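Local coordinates for protein urea carboxylase (Thermus thermophilus, PDB 3OEP) that is of unknown function, a homologue of KipI and KipA with cyclophilin-like domains that has been wrongly labelled an allophanate hydrolase, at residues A[33-37]-A[49-55]; A[80-84]-A[199-204]; A[228-234]-A[359-363]. All coordinates share one frame; numbering follows the deposited sequence.

Contact 1. Residues A[33-37]-A[49-55]; sequences PPGLL and EYDPRRL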
ATOM      1  N   PRO A  33      15.824 -13.301   6.967  1.00 26.85           N
ATOM      2  CA  PRO A  33      16.597 -12.944   8.149  1.00 27.77           C
ATOM      3  C   PRO A  33      15.881 -11.886   8.983  1.00 27.23           C
ATOM      4  O   PRO A  33      15.168 -11.048   8.423  1.00 25.38           O
ATOM      5  CB  PRO A  33      17.897 -12.377   7.572  1.00 28.66           C
ATOM      6  CG  PRO A  33      17.597 -12.005   6.193  1.00 28.39           C
ATOM      7  CD  PRO A  33      16.492 -12.890   5.720  1.00 27.23           C
ATOM      8  N   PRO A  34      16.050 -11.934  10.314  1.00 27.35           N
ATOM      9  CA  PRO A  34      15.501 -10.892  11.179  1.00 27.64           C
ATOM     10  C   PRO A  34      15.921  -9.499  10.706  1.00 26.71           C
ATOM     11  O   PRO A  34      17.106  -9.261  10.469  1.00 27.47           O
ATOM     12  CB  PRO A  34      16.114 -11.214  12.543  1.00 29.49           C
ATOM     13  CG  PRO A  34      16.369 -12.670  12.505  1.00 30.41           C
ATOM     14  CD  PRO A  34      16.688 -13.016  11.086  1.00 29.74           C
ATOM     15  N   GLY A  35      14.952  -8.604  10.547  1.00 25.13           N
ATOM     16  CA  GLY A  35      15.224  -7.250  10.061  1.00 23.83           C
ATOM     17  C   GLY A  35      14.893  -7.024   8.595  1.00 22.73           C
ATOM     18  O   GLY A  35      14.799  -5.876   8.160  1.00 20.99           O
ATOM     19  N   LEU A  36      14.730  -8.098   7.823  1.00 20.57           N
ATOM     20  CA  LEU A  36      14.273  -7.970   6.437  1.00 20.08           C
ATOM     21  C   LEU A  36      12.784  -7.653   6.437  1.00 20.87           C
ATOM     22  O   LEU A  36      11.992  -8.399   7.017  1.00 21.48           O
ATOM     23  CB  LEU A  36      14.519  -9.251   5.640  1.00 18.82           C
ATOM     24  CG  LEU A  36      14.143  -9.144   4.159  1.00 18.01           C
ATOM     25  CD1 LEU A  36      15.090  -8.183   3.453  1.00 19.58           C
ATOM     26  CD2 LEU A  36      14.141 -10.501   3.486  1.00 19.99           C
ATOM     27  N   LEU A  37      12.423  -6.548   5.787  1.00 19.22           N
ATOM     28  CA  LEU A  37      11.045  -6.066   5.744  1.00 19.32           C
ATOM     29  C   LEU A  37      10.341  -6.429   4.443  1.00 17.69           C
ATOM     30  O   LEU A  37       9.138  -6.655   4.437  1.00 17.53           O
ATOM     31  CB  LEU A  37      11.019  -4.550   5.957  1.00 19.79           C
ATOM     32  CG  LEU A  37      11.699  -4.045   7.230  1.00 21.70           C
ATOM     33  CD1 LEU A  37      11.558  -2.536   7.354  1.00 23.78           C
ATOM     34  CD2 LEU A  37      11.137  -4.741   8.470  1.00 24.89           C
ATOM     35  N   GLU A  49      14.149  -4.172   1.357  1.00 16.58           N
ATOM     36  CA  GLU A  49      13.838  -3.210   2.399  1.00 16.85           C
ATOM     37  C   GLU A  49      14.160  -3.852   3.744  1.00 17.51           C
ATOM     38  O   GLU A  49      13.840  -5.017   3.976  1.00 17.84           O
ATOM     39  CB  GLU A  49      12.364  -2.833   2.317  1.00 18.84           C
ATOM     40  CG  GLU A  49      12.001  -1.530   2.982  1.00 23.31           C
ATOM     41  CD  GLU A  49      10.499  -1.324   3.015  1.00 31.70           C
ATOM     42  OE1 GLU A  49       9.802  -2.192   3.577  1.00 41.15           O
ATOM     43  OE2 GLU A  49      10.011  -0.314   2.476  1.00 35.38           O
ATOM     44  N   TYR A  50      14.813  -3.100   4.620  1.00 18.20           N
ATOM     45  CA  TYR A  50      15.305  -3.666   5.865  1.00 19.33           C
ATOM     46  C   TYR A  50      15.337  -2.630   6.982  1.00 20.25           C
ATOM     47  O   TYR A  50      15.377  -1.424   6.729  1.00 20.94           O
ATOM     48  CB  TYR A  50      16.697  -4.275   5.647  1.00 19.81           C
ATOM     49  CG  TYR A  50      17.738  -3.258   5.236  1.00 19.17           C
ATOM     50  CD1 TYR A  50      17.820  -2.807   3.924  1.00 19.43           C
ATOM     51  CD2 TYR A  50      18.622  -2.727   6.169  1.00 21.10           C
ATOM     52  CE1 TYR A  50      18.764  -1.864   3.549  1.00 23.90           C
ATOM     53  CE2 TYR A  50      19.569  -1.781   5.805  1.00 23.27           C
ATOM     54  CZ  TYR A  50      19.636  -1.354   4.493  1.00 24.36           C
ATOM     55  OH  TYR A  50      20.576  -0.417   4.126  1.00 26.80           O
ATOM     56  N   ASP A  51      15.301  -3.121   8.218  1.00 22.39           N
ATOM     57  CA  ASP A  51      15.424  -2.281   9.402  1.00 24.81           C
ATOM     58  C   ASP A  51      16.893  -2.257   9.800  1.00 25.77           C
ATOM     59  O   ASP A  51      17.415  -3.262  10.285  1.00 26.76           O
ATOM     60  CB  ASP A  51      14.580  -2.841  10.550  1.00 24.77           C
ATOM     61  CG  ASP A  51      14.680  -2.005  11.824  1.00 29.84           C
ATOM     62  OD1 ASP A  51      15.551  -1.114  11.915  1.00 27.95           O
ATOM     63  OD2 ASP A  51      13.878  -2.252  12.748  1.00 34.19           O
ATOM     64  N   PRO A  52      17.569  -1.113   9.597  1.00 27.94           N
ATOM     65  CA  PRO A  52      19.014  -1.054   9.826  1.00 29.33           C
ATOM     66  C   PRO A  52      19.435  -1.280  11.279  1.00 31.51           C
ATOM     67  O   PRO A  52      20.598  -1.597  11.531  1.00 33.72           O
ATOM     68  CB  PRO A  52      19.391   0.361   9.366  1.00 29.57           C
ATOM     69  CG  PRO A  52      18.154   1.133   9.416  1.00 28.94           C
ATOM     70  CD  PRO A  52      17.033   0.185   9.151  1.00 28.98           C
ATOM     71  N   ARG A  53      18.509  -1.119  12.221  1.00 31.82           N
ATOM     72  CA  ARG A  53      18.797  -1.402  13.627  1.00 33.44           C
ATOM     73  C   ARG A  53      19.006  -2.899  13.878  1.00 33.71           C
ATOM     74  O   ARG A  53      19.732  -3.274  14.796  1.00 34.54           O
ATOM     75  CB  ARG A  53      17.674  -0.879  14.526  1.00 33.38           C
ATOM     76  CG  ARG A  53      17.505   0.635  14.497  1.00 37.59           C
ATOM     77  N   ARG A  54      18.371  -3.750  13.071  1.00 32.34           N
ATOM     78  CA  ARG A  54      18.457  -5.206  13.254  1.00 33.02           C
ATOM     79  C   ARG A  54      19.288  -5.917  12.193  1.00 32.59           C
ATOM     80  O   ARG A  54      19.856  -6.973  12.459  1.00 33.28           O
ATOM     81  CB  ARG A  54      17.061  -5.822  13.294  1.00 33.88           C
ATOM     82  CG  ARG A  54      16.375  -5.714  14.645  1.00 39.41           C
ATOM     83  CD  ARG A  54      14.989  -6.319  14.586  1.00 42.83           C
ATOM     84  NE  ARG A  54      14.129  -5.566  13.677  1.00 46.17           N
ATOM     85  CZ  ARG A  54      13.018  -6.032  13.106  1.00 47.73           C
ATOM     86  NH1 ARG A  54      12.320  -5.243  12.295  1.00 47.57           N
ATOM     87  NH2 ARG A  54      12.598  -7.275  13.334  1.00 49.31           N
ATOM     88  N   LEU A  55      19.344  -5.346  10.993  1.00 30.75           N
ATOM     89  CA  LEU A  55      20.049  -5.956   9.875  1.00 29.75           C
ATOM     90  C   LEU A  55      20.817  -4.888   9.115  1.00 30.76           C
ATOM     91  O   LEU A  55      20.223  -3.954   8.597  1.00 31.20           O
ATOM     92  CB  LEU A  55      19.037  -6.635   8.949  1.00 28.53           C
ATOM     93  CG  LEU A  55      19.543  -7.356   7.704  1.00 26.52           C
ATOM     94  CD1 LEU A  55      20.614  -8.379   8.058  1.00 27.28           C
ATOM     95  CD2 LEU A  55      18.368  -8.013   6.979  1.00 24.56           C
TER
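The guanidinium group of Arg54 lies flat over Gly35, whose CA sits above the centre of the group, 4.0 Å from CZ of Arg54. A bend at chi3 (-65°) folds the arginine chain back over the glycine, and in this pose OD2 of Asp51 meets the guanidinium edge in its plane, a salt bridge made of weak, long bonds. The chain of Leu37 crosses that of Arg54 at about a right angle, CD2 of Leu37 being 4.0 Å from NH1 of Arg54, while CG and CD1 of Leu37 rest on the backbone of Tyr50 and Asp51. Leu55 packs against the type II turn from Pro33 to Leu36: its CB lies 3.6 Å from O of Pro34, and its CD2 reaches CG of Pro33 at 4.1 Å. Two backbone bonds tie the hairpin strands 36-42 and 45-50 together, Asp51 N to Gly35 O (2.8 Å, 166° at the hydrogen) and Leu37 N to Glu49 O (2.8 Å), on either side of the non-hydrogen-bonded pair Leu36 and Tyr50. Asp51 also closes an Asx turn, OD1 accepting from Arg53 N. Beyond the hairpin, Glu49 forms a salt bridge with Arg249, and helix 57-66 packs on Pro33, Tyr50 and Leu55. With phi positive, Gly35 brings its bare CA against both Arg54 and Leu55; the join rests on this packing and the two backbone bonds, while the weak Asp51 pair probably helps hold Arg54 over the glycine.

Contact 2. Residues A[80-84]-A[199-204]; sequences IPVRY and EAEGPT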
ATOM      1  N   ILE A  80      -5.316 -19.594 -18.342  1.00 14.76           N
ATOM      2  CA  ILE A  80      -6.296 -18.536 -18.112  1.00 14.01           C
ATOM      3  C   ILE A  80      -7.339 -18.565 -19.229  1.00 13.19           C
ATOM      4  O   ILE A  80      -7.076 -18.087 -20.335  1.00 13.39           O
ATOM      5  CB  ILE A  80      -5.635 -17.132 -18.082  1.00 13.85           C
ATOM      6  CG1 ILE A  80      -4.517 -17.058 -17.035  1.00 15.68           C
ATOM      7  CG2 ILE A  80      -6.683 -16.031 -17.831  1.00 14.94           C
ATOM      8  CD1 ILE A  80      -4.971 -17.280 -15.614  1.00 17.32           C
ATOM      9  N   PRO A  81      -8.520 -19.146 -18.962  1.00 12.96           N
ATOM     10  CA  PRO A  81      -9.606 -19.062 -19.945  1.00 12.99           C
ATOM     11  C   PRO A  81     -10.058 -17.619 -20.073  1.00 13.81           C
ATOM     12  O   PRO A  81     -10.168 -16.923 -19.060  1.00 12.11           O
ATOM     13  CB  PRO A  81     -10.719 -19.933 -19.345  1.00 14.22           C
ATOM     14  CG  PRO A  81     -10.108 -20.656 -18.213  1.00 18.17           C
ATOM     15  CD  PRO A  81      -8.930 -19.877 -17.751  1.00 14.59           C
ATOM     16  N   VAL A  82     -10.308 -17.171 -21.303  1.00 13.17           N
ATOM     17  CA  VAL A  82     -10.621 -15.766 -21.580  0.50 12.74           C
ATOM     18  C   VAL A  82     -11.764 -15.634 -22.576  1.00 13.36           C
ATOM     19  O   VAL A  82     -11.778 -16.320 -23.603  1.00 14.47           O
ATOM     20  CB  VAL A  82      -9.400 -15.035 -22.180  0.50 13.22           C
ATOM     21  CG1 VAL A  82      -9.708 -13.543 -22.418  0.50  7.64           C
ATOM     22  CG2 VAL A  82      -8.207 -15.198 -21.286  0.50 14.09           C
ATOM     23  N   ARG A  83     -12.710 -14.746 -22.274  1.00 14.01           N
ATOM     24  CA  ARG A  83     -13.744 -14.354 -23.223  1.00 14.71           C
ATOM     25  C   ARG A  83     -13.259 -13.062 -23.881  1.00 15.05           C
ATOM     26  O   ARG A  83     -13.045 -12.060 -23.195  1.00 13.94           O
ATOM     27  CB  ARG A  83     -15.070 -14.115 -22.506  1.00 15.08           C
ATOM     28  CG  ARG A  83     -16.251 -13.936 -23.448  1.00 17.02           C
ATOM     29  CD  ARG A  83     -17.416 -13.200 -22.802  1.00 21.07           C
ATOM     30  NE  ARG A  83     -17.800 -13.761 -21.508  1.00 18.33           N
ATOM     31  CZ  ARG A  83     -17.794 -13.113 -20.341  1.00 19.69           C
ATOM     32  NH1 ARG A  83     -17.421 -11.836 -20.243  1.00 19.58           N
ATOM     33  NH2 ARG A  83     -18.169 -13.759 -19.243  1.00 18.04           N
ATOM     34  N   TYR A  84     -13.068 -13.084 -25.202  1.00 15.92           N
ATOM     35  CA  TYR A  84     -12.505 -11.927 -25.908  1.00 15.14           C
ATOM     36  C   TYR A  84     -13.615 -10.970 -26.316  1.00 16.72           C
ATOM     37  O   TYR A  84     -13.987 -10.879 -27.489  1.00 17.29           O
ATOM     38  CB  TYR A  84     -11.652 -12.370 -27.103  1.00 15.52           C
ATOM     39  CG  TYR A  84     -10.317 -12.935 -26.676  1.00 14.74           C
ATOM     40  CD1 TYR A  84      -9.274 -12.092 -26.296  1.00 15.25           C
ATOM     41  CD2 TYR A  84     -10.105 -14.307 -26.614  1.00 12.70           C
ATOM     42  CE1 TYR A  84      -8.047 -12.605 -25.880  1.00 13.96           C
ATOM     43  CE2 TYR A  84      -8.876 -14.828 -26.207  1.00 14.87           C
ATOM     44  CZ  TYR A  84      -7.853 -13.970 -25.845  1.00 14.63           C
ATOM     45  OH  TYR A  84      -6.644 -14.467 -25.438  1.00 14.55           O
ATOM     46  N   GLU A 199      -9.093 -19.041 -25.432  1.00 13.43           N
ATOM     47  CA  GLU A 199     -10.437 -18.527 -25.649  1.00 12.94           C
ATOM     48  C   GLU A 199     -11.445 -19.536 -25.105  1.00 13.27           C
ATOM     49  O   GLU A 199     -11.329 -20.743 -25.345  1.00 12.91           O
ATOM     50  CB  GLU A 199     -10.714 -18.248 -27.131  1.00 14.15           C
ATOM     51  CG  GLU A 199     -12.082 -17.597 -27.361  1.00 15.76           C
ATOM     52  CD  GLU A 199     -12.299 -17.138 -28.794  1.00 20.30           C
ATOM     53  OE1 GLU A 199     -11.718 -17.742 -29.715  1.00 22.28           O
ATOM     54  OE2 GLU A 199     -13.069 -16.174 -28.994  1.00 22.34           O
ATOM     55  N   ALA A 200     -12.429 -19.030 -24.372  1.00 12.44           N
ATOM     56  CA  ALA A 200     -13.430 -19.875 -23.739  1.00 12.70           C
ATOM     57  C   ALA A 200     -14.719 -19.110 -23.498  1.00 13.17           C
ATOM     58  O   ALA A 200     -14.735 -17.872 -23.469  1.00 15.19           O
ATOM     59  CB  ALA A 200     -12.893 -20.413 -22.406  1.00 15.21           C
ATOM     60  N   GLU A 201     -15.789 -19.868 -23.298  1.00 14.63           N
ATOM     61  CA  GLU A 201     -17.079 -19.320 -22.894  1.00 16.60           C
ATOM     62  C   GLU A 201     -17.271 -19.576 -21.408  1.00 16.43           C
ATOM     63  O   GLU A 201     -16.734 -20.537 -20.846  1.00 16.23           O
ATOM     64  CB  GLU A 201     -18.205 -19.980 -23.689  1.00 18.89           C
ATOM     65  CG  GLU A 201     -18.189 -19.617 -25.159  1.00 25.06           C
ATOM     66  CD  GLU A 201     -19.354 -20.201 -25.938  1.00 33.46           C
ATOM     67  OE1 GLU A 201     -20.094 -21.046 -25.386  1.00 37.81           O
ATOM     68  OE2 GLU A 201     -19.526 -19.811 -27.113  1.00 40.95           O
ATOM     69  N   GLY A 202     -18.029 -18.702 -20.764  1.00 15.43           N
ATOM     70  CA  GLY A 202     -18.333 -18.863 -19.355  1.00 15.58           C
ATOM     71  C   GLY A 202     -18.739 -17.549 -18.736  1.00 15.97           C
ATOM     72  O   GLY A 202     -18.599 -16.495 -19.364  1.00 15.50           O
ATOM     73  N   PRO A 203     -19.229 -17.604 -17.490  1.00 16.67           N
ATOM     74  CA  PRO A 203     -19.633 -16.412 -16.767  1.00 17.55           C
ATOM     75  C   PRO A 203     -18.447 -15.597 -16.272  1.00 16.19           C
ATOM     76  O   PRO A 203     -17.370 -16.143 -16.005  1.00 16.39           O
ATOM     77  CB  PRO A 203     -20.402 -16.981 -15.581  1.00 18.48           C
ATOM     78  CG  PRO A 203     -19.738 -18.283 -15.299  1.00 18.04           C
ATOM     79  CD  PRO A 203     -19.331 -18.816 -16.653  1.00 17.39           C
ATOM     80  N   THR A 204     -18.653 -14.293 -16.136  1.00 15.73           N
ATOM     81  CA  THR A 204     -17.646 -13.428 -15.550  1.00 16.17           C
ATOM     82  C   THR A 204     -17.565 -13.751 -14.064  1.00 15.06           C
ATOM     83  O   THR A 204     -18.601 -13.805 -13.397  1.00 16.32           O
ATOM     84  CB  THR A 204     -18.024 -11.958 -15.743  1.00 17.90           C
ATOM     85  OG1 THR A 204     -18.145 -11.686 -17.143  1.00 19.82           O
ATOM     86  CG2 THR A 204     -16.995 -11.042 -15.124  1.00 15.79           C
TER
HETATM   87  O   HOH W   1     -19.173 -16.411 -22.633  1.00  9.64           O
HETATM   88  O   HOH W   2     -14.287 -14.963 -26.952  1.00 13.69           O
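Arg83 grips the loop 199-204 through the end of its guanidinium group. NH2 gives a nearly straight bond to O of Gly202 (2.8 Å, 168° at the hydrogen), and NH1 and NH2 together converge on OG1 of Thr204, the shorter of the two bonds being NH2 to OG1 at 3.0 Å. Both acceptors lie close to the guanidinium plane, so the three bonds fix the rotation of the group about its long axis. The chain reaches the loop by running out with CG anti to the backbone N (chi1 -170°) and then bending at chi3. NE completes the grip through a water that also accepts from N of Gly202, and NH1 forms a salt bridge with Asp85.

Closer to the strand, N of Ala200 donates to O of Val82 at 2.9 Å, coming from above the carbonyl plane, and CA of Glu199 makes a CH...O contact with the same oxygen. A second water links N of Tyr84 to OE2 of Glu199, a carboxylate that also pairs with Lys104 of helix 100-108.

The CB and CG of Glu199 meet the edge of the Tyr84 ring, with CG 3.9 Å from CD2 of Tyr84, while one face of the ring is covered by CG1 of Val82. The Tyr84 hydroxyl is held by His107. On the other flank, CB of Pro81 touches CB of Ala200 at 3.8 Å.

Arg83 carries the join past the strand end into the departing loop. Before it, Val82 and Glu199 form a parallel bridge where strand 77-83 meets strand 194-199, the first and last strands of a seven-stranded mixed sheet. Such closure of the sheet upon itself is in keeping with the cyclophilin-like fold to which this family belongs.

Contact 3. Residues A[228-234]-A[359-363]; sequences PGLMDLV and RPLWA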
ATOM      1  N   PRO A 228     -19.222   6.288  12.426  1.00 17.13           N
ATOM      2  CA  PRO A 228     -17.865   6.242  11.908  1.00 18.71           C
ATOM      3  C   PRO A 228     -17.344   7.642  11.622  1.00 18.42           C
ATOM      4  O   PRO A 228     -18.126   8.570  11.415  1.00 19.58           O
ATOM      5  CB  PRO A 228     -18.025   5.474  10.599  1.00 18.74           C
ATOM      6  CG  PRO A 228     -19.370   5.826  10.143  1.00 20.17           C
ATOM      7  CD  PRO A 228     -20.198   5.885  11.399  1.00 19.45           C
ATOM      8  N   GLY A 229     -16.029   7.785  11.640  1.00 19.96           N
ATOM      9  CA  GLY A 229     -15.384   8.971  11.106  1.00 19.99           C
ATOM     10  C   GLY A 229     -15.195   8.796   9.609  1.00 21.53           C
ATOM     11  O   GLY A 229     -15.769   7.889   8.991  1.00 24.33           O
ATOM     12  N   LEU A 230     -14.367   9.650   9.024  1.00 21.34           N
ATOM     13  CA  LEU A 230     -14.103   9.610   7.583  1.00 22.09           C
ATOM     14  C   LEU A 230     -13.508   8.269   7.139  1.00 22.60           C
ATOM     15  O   LEU A 230     -13.958   7.678   6.151  1.00 23.65           O
ATOM     16  CB  LEU A 230     -13.160  10.751   7.205  1.00 23.59           C
ATOM     17  CG  LEU A 230     -12.716  10.867   5.745  1.00 25.96           C
ATOM     18  CD1 LEU A 230     -13.915  11.042   4.834  1.00 28.99           C
ATOM     19  CD2 LEU A 230     -11.740  12.024   5.592  1.00 29.95           C
ATOM     20  N   MET A 231     -12.490   7.806   7.859  1.00 20.45           N
ATOM     21  CA  MET A 231     -11.818   6.543   7.543  1.00 20.90           C
ATOM     22  C   MET A 231     -11.083   6.011   8.772  1.00 18.92           C
ATOM     23  O   MET A 231      -9.867   6.182   8.925  1.00 21.27           O
ATOM     24  CB  MET A 231     -10.861   6.703   6.350  1.00 23.86           C
ATOM     25  CG  MET A 231     -10.520   5.369   5.679  1.00 26.09           C
ATOM     26  SD  MET A 231      -9.280   5.486   4.372  1.00 36.63           S
ATOM     27  CE  MET A 231     -10.080   6.624   3.241  1.00 37.37           C
ATOM     28  N   ASP A 232     -11.844   5.364   9.652  1.00 15.45           N
ATOM     29  CA  ASP A 232     -11.296   4.801  10.884  1.00 15.89           C
ATOM     30  C   ASP A 232     -10.792   3.403  10.573  1.00 14.85           C
ATOM     31  O   ASP A 232     -11.544   2.580  10.051  1.00 15.33           O
ATOM     32  CB  ASP A 232     -12.366   4.707  11.981  1.00 15.95           C
ATOM     33  CG  ASP A 232     -13.253   5.929  12.052  1.00 20.90           C
ATOM     34  OD1 ASP A 232     -14.492   5.748  12.009  1.00 26.12           O
ATOM     35  OD2 ASP A 232     -12.733   7.065  12.160  1.00 22.59           O
ATOM     36  N   LEU A 233      -9.528   3.137  10.892  1.00 13.94           N
ATOM     37  CA  LEU A 233      -8.897   1.867  10.572  1.00 14.15           C
ATOM     38  C   LEU A 233      -8.289   1.262  11.824  1.00 14.97           C
ATOM     39  O   LEU A 233      -7.636   1.964  12.589  1.00 16.23           O
ATOM     40  CB  LEU A 233      -7.785   2.073   9.545  1.00 13.52           C
ATOM     41  CG  LEU A 233      -8.158   2.675   8.192  1.00 13.76           C
ATOM     42  CD1 LEU A 233      -6.896   2.915   7.353  1.00 17.28           C
ATOM     43  CD2 LEU A 233      -9.123   1.758   7.454  1.00 16.59           C
ATOM     44  N   VAL A 234      -8.485  -0.038  12.018  1.00 12.66           N
ATOM     45  CA  VAL A 234      -7.722  -0.771  13.022  1.00 12.24           C
ATOM     46  C   VAL A 234      -6.403  -1.187  12.379  1.00 13.38           C
ATOM     47  O   VAL A 234      -6.403  -1.973  11.434  1.00 15.28           O
ATOM     48  CB  VAL A 234      -8.473  -2.016  13.512  1.00 13.56           C
ATOM     49  CG1 VAL A 234      -7.611  -2.809  14.486  1.00 15.40           C
ATOM     50  CG2 VAL A 234      -9.787  -1.604  14.178  1.00 17.33           C
ATOM     51  N   ARG A 359     -11.385  -3.315   6.282  1.00 15.64           N
ATOM     52  CA  ARG A 359     -12.229  -2.200   5.865  1.00 15.78           C
ATOM     53  C   ARG A 359     -12.249  -1.127   6.937  1.00 15.29           C
ATOM     54  O   ARG A 359     -11.893  -1.400   8.083  1.00 14.57           O
ATOM     55  CB  ARG A 359     -13.661  -2.676   5.639  1.00 17.41           C
ATOM     56  CG  ARG A 359     -14.279  -3.324   6.859  1.00 20.34           C
ATOM     57  CD  ARG A 359     -15.767  -3.507   6.709  1.00 23.11           C
ATOM     58  NE  ARG A 359     -16.301  -4.274   7.830  1.00 25.67           N
ATOM     59  CZ  ARG A 359     -16.558  -3.780   9.041  1.00 28.15           C
ATOM     60  NH1 ARG A 359     -16.347  -2.496   9.320  1.00 25.00           N
ATOM     61  NH2 ARG A 359     -17.046  -4.586   9.983  1.00 25.26           N
ATOM     62  N   PRO A 360     -12.702   0.083   6.582  1.00 15.56           N
ATOM     63  CA  PRO A 360     -12.938   1.078   7.621  1.00 15.21           C
ATOM     64  C   PRO A 360     -14.091   0.681   8.542  1.00 15.37           C
ATOM     65  O   PRO A 360     -14.965  -0.115   8.159  1.00 16.20           O
ATOM     66  CB  PRO A 360     -13.291   2.346   6.835  1.00 16.73           C
ATOM     67  CG  PRO A 360     -12.859   2.076   5.432  1.00 18.16           C
ATOM     68  CD  PRO A 360     -12.997   0.616   5.243  1.00 17.49           C
ATOM     69  N   LEU A 361     -14.091   1.233   9.746  1.00 14.48           N
ATOM     70  CA  LEU A 361     -15.148   0.930  10.694  1.00 14.92           C
ATOM     71  C   LEU A 361     -16.483   1.472  10.193  1.00 14.92           C
ATOM     72  O   LEU A 361     -16.536   2.488   9.476  1.00 15.25           O
ATOM     73  CB  LEU A 361     -14.825   1.481  12.084  1.00 16.34           C
ATOM     74  CG  LEU A 361     -13.528   0.960  12.713  1.00 17.01           C
ATOM     75  CD1 LEU A 361     -13.279   1.649  14.046  1.00 22.28           C
ATOM     76  CD2 LEU A 361     -13.568  -0.559  12.881  1.00 21.85           C
ATOM     77  N   TRP A 362     -17.538   0.743  10.553  1.00 15.32           N
ATOM     78  CA  TRP A 362     -18.924   1.045  10.213  1.00 18.26           C
ATOM     79  C   TRP A 362     -19.687   1.284  11.502  1.00 16.50           C
ATOM     80  O   TRP A 362     -19.358   0.703  12.534  1.00 16.40           O
ATOM     81  CB  TRP A 362     -19.604  -0.177   9.609  1.00 20.12           C
ATOM     82  CG  TRP A 362     -19.361  -0.478   8.192  1.00 31.85           C
ATOM     83  CD1 TRP A 362     -19.048   0.395   7.198  1.00 35.75           C
ATOM     84  CD2 TRP A 362     -19.506  -1.761   7.579  1.00 36.13           C
ATOM     85  NE1 TRP A 362     -18.949  -0.276   6.001  1.00 44.68           N
ATOM     86  CE2 TRP A 362     -19.228  -1.603   6.209  1.00 41.98           C
ATOM     87  CE3 TRP A 362     -19.829  -3.036   8.063  1.00 38.41           C
ATOM     88  CZ2 TRP A 362     -19.262  -2.673   5.310  1.00 44.36           C
ATOM     89  CZ3 TRP A 362     -19.864  -4.100   7.172  1.00 41.09           C
ATOM     90  CH2 TRP A 362     -19.578  -3.911   5.811  1.00 42.19           C
ATOM     91  N   ALA A 363     -20.741   2.089  11.424  1.00 16.80           N
ATOM     92  CA  ALA A 363     -21.692   2.203  12.525  1.00 16.37           C
ATOM     93  C   ALA A 363     -22.160   0.805  12.924  1.00 16.30           C
ATOM     94  O   ALA A 363     -22.492  -0.015  12.060  1.00 16.23           O
ATOM     95  CB  ALA A 363     -22.889   3.070  12.119  1.00 18.99           C
TER
HETATM   96  O   HOH W   3     -14.679   4.614   9.297  1.00 15.51           O
HETATM   97  O   HOH W   4     -10.589  -1.341  10.403  1.00 26.57           O
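Leu361 meets Asp232 through both backbone and side chain. Its N donates to O of Asp232 at 2.9 Å, with the donor tilted only slightly from the carbonyl plane, and its CD1 lies 3.8 Å from CB of Asp232. The other methyl, CD2 of Leu361, touches CG2 of Val234 at 4.1 Å, the two side chains crossing at about a right angle. Chi1 (-59°) brings CG of Leu361 beside Asp232, and chi2 (176°) sends the two methyls to different neighbours. CG of Pro360 meets CG of Met231 at 4.0 Å, and CD2 of Leu233 approaches CA of Pro360. CB of Pro228 lies beside O of Leu361, and CD of Pro228 touches CB of Ala363.

The loop 359-363, in the carboxyltransferase subdomain A and B region of the cyclophilin-like clan, runs alongside the beginning of strand 233-235, an outermost strand of a five-stranded antiparallel sheet. A water accepting from N of Val234 and donating to O of Arg359 bridges the two segments.

Further out, Asp232 is held within its own segment: OD1 takes N of Gly229 at 2.6 Å through its syn lone pair. Leu274 of strand 273-277 packs on both Asp232 and Leu361. NH1 of Arg359 donates to O of Pro360, and the guanidinium group lies nearly parallel to the Trp362 ring, with CE3 over the group's centre; Glu212 and Asp365 form salt bridges with it.

Overall arrangement
The three contacts follow one another along the chain and lie in separate parts of it, none touching another. Contacts 1 and 3 are the nearest pair, with centres 31 Å apart and about 18 Å between nearest atoms; contact 2 lies farthest out, its centre 44 Å from that of contact 1 and 37 Å from that of contact 3. Contact 1 is local, between the strands of one hairpin, whereas contacts 2 and 3 each join segments more than a hundred residues apart. Contact 2 lies where the first and last strands of a seven-stranded sheet pair, and contact 3 sets a loop beside a sheet's outermost strand. Phe240 and Leu241, soon after the strand of contact 3, pack on the hairpin of contact 1.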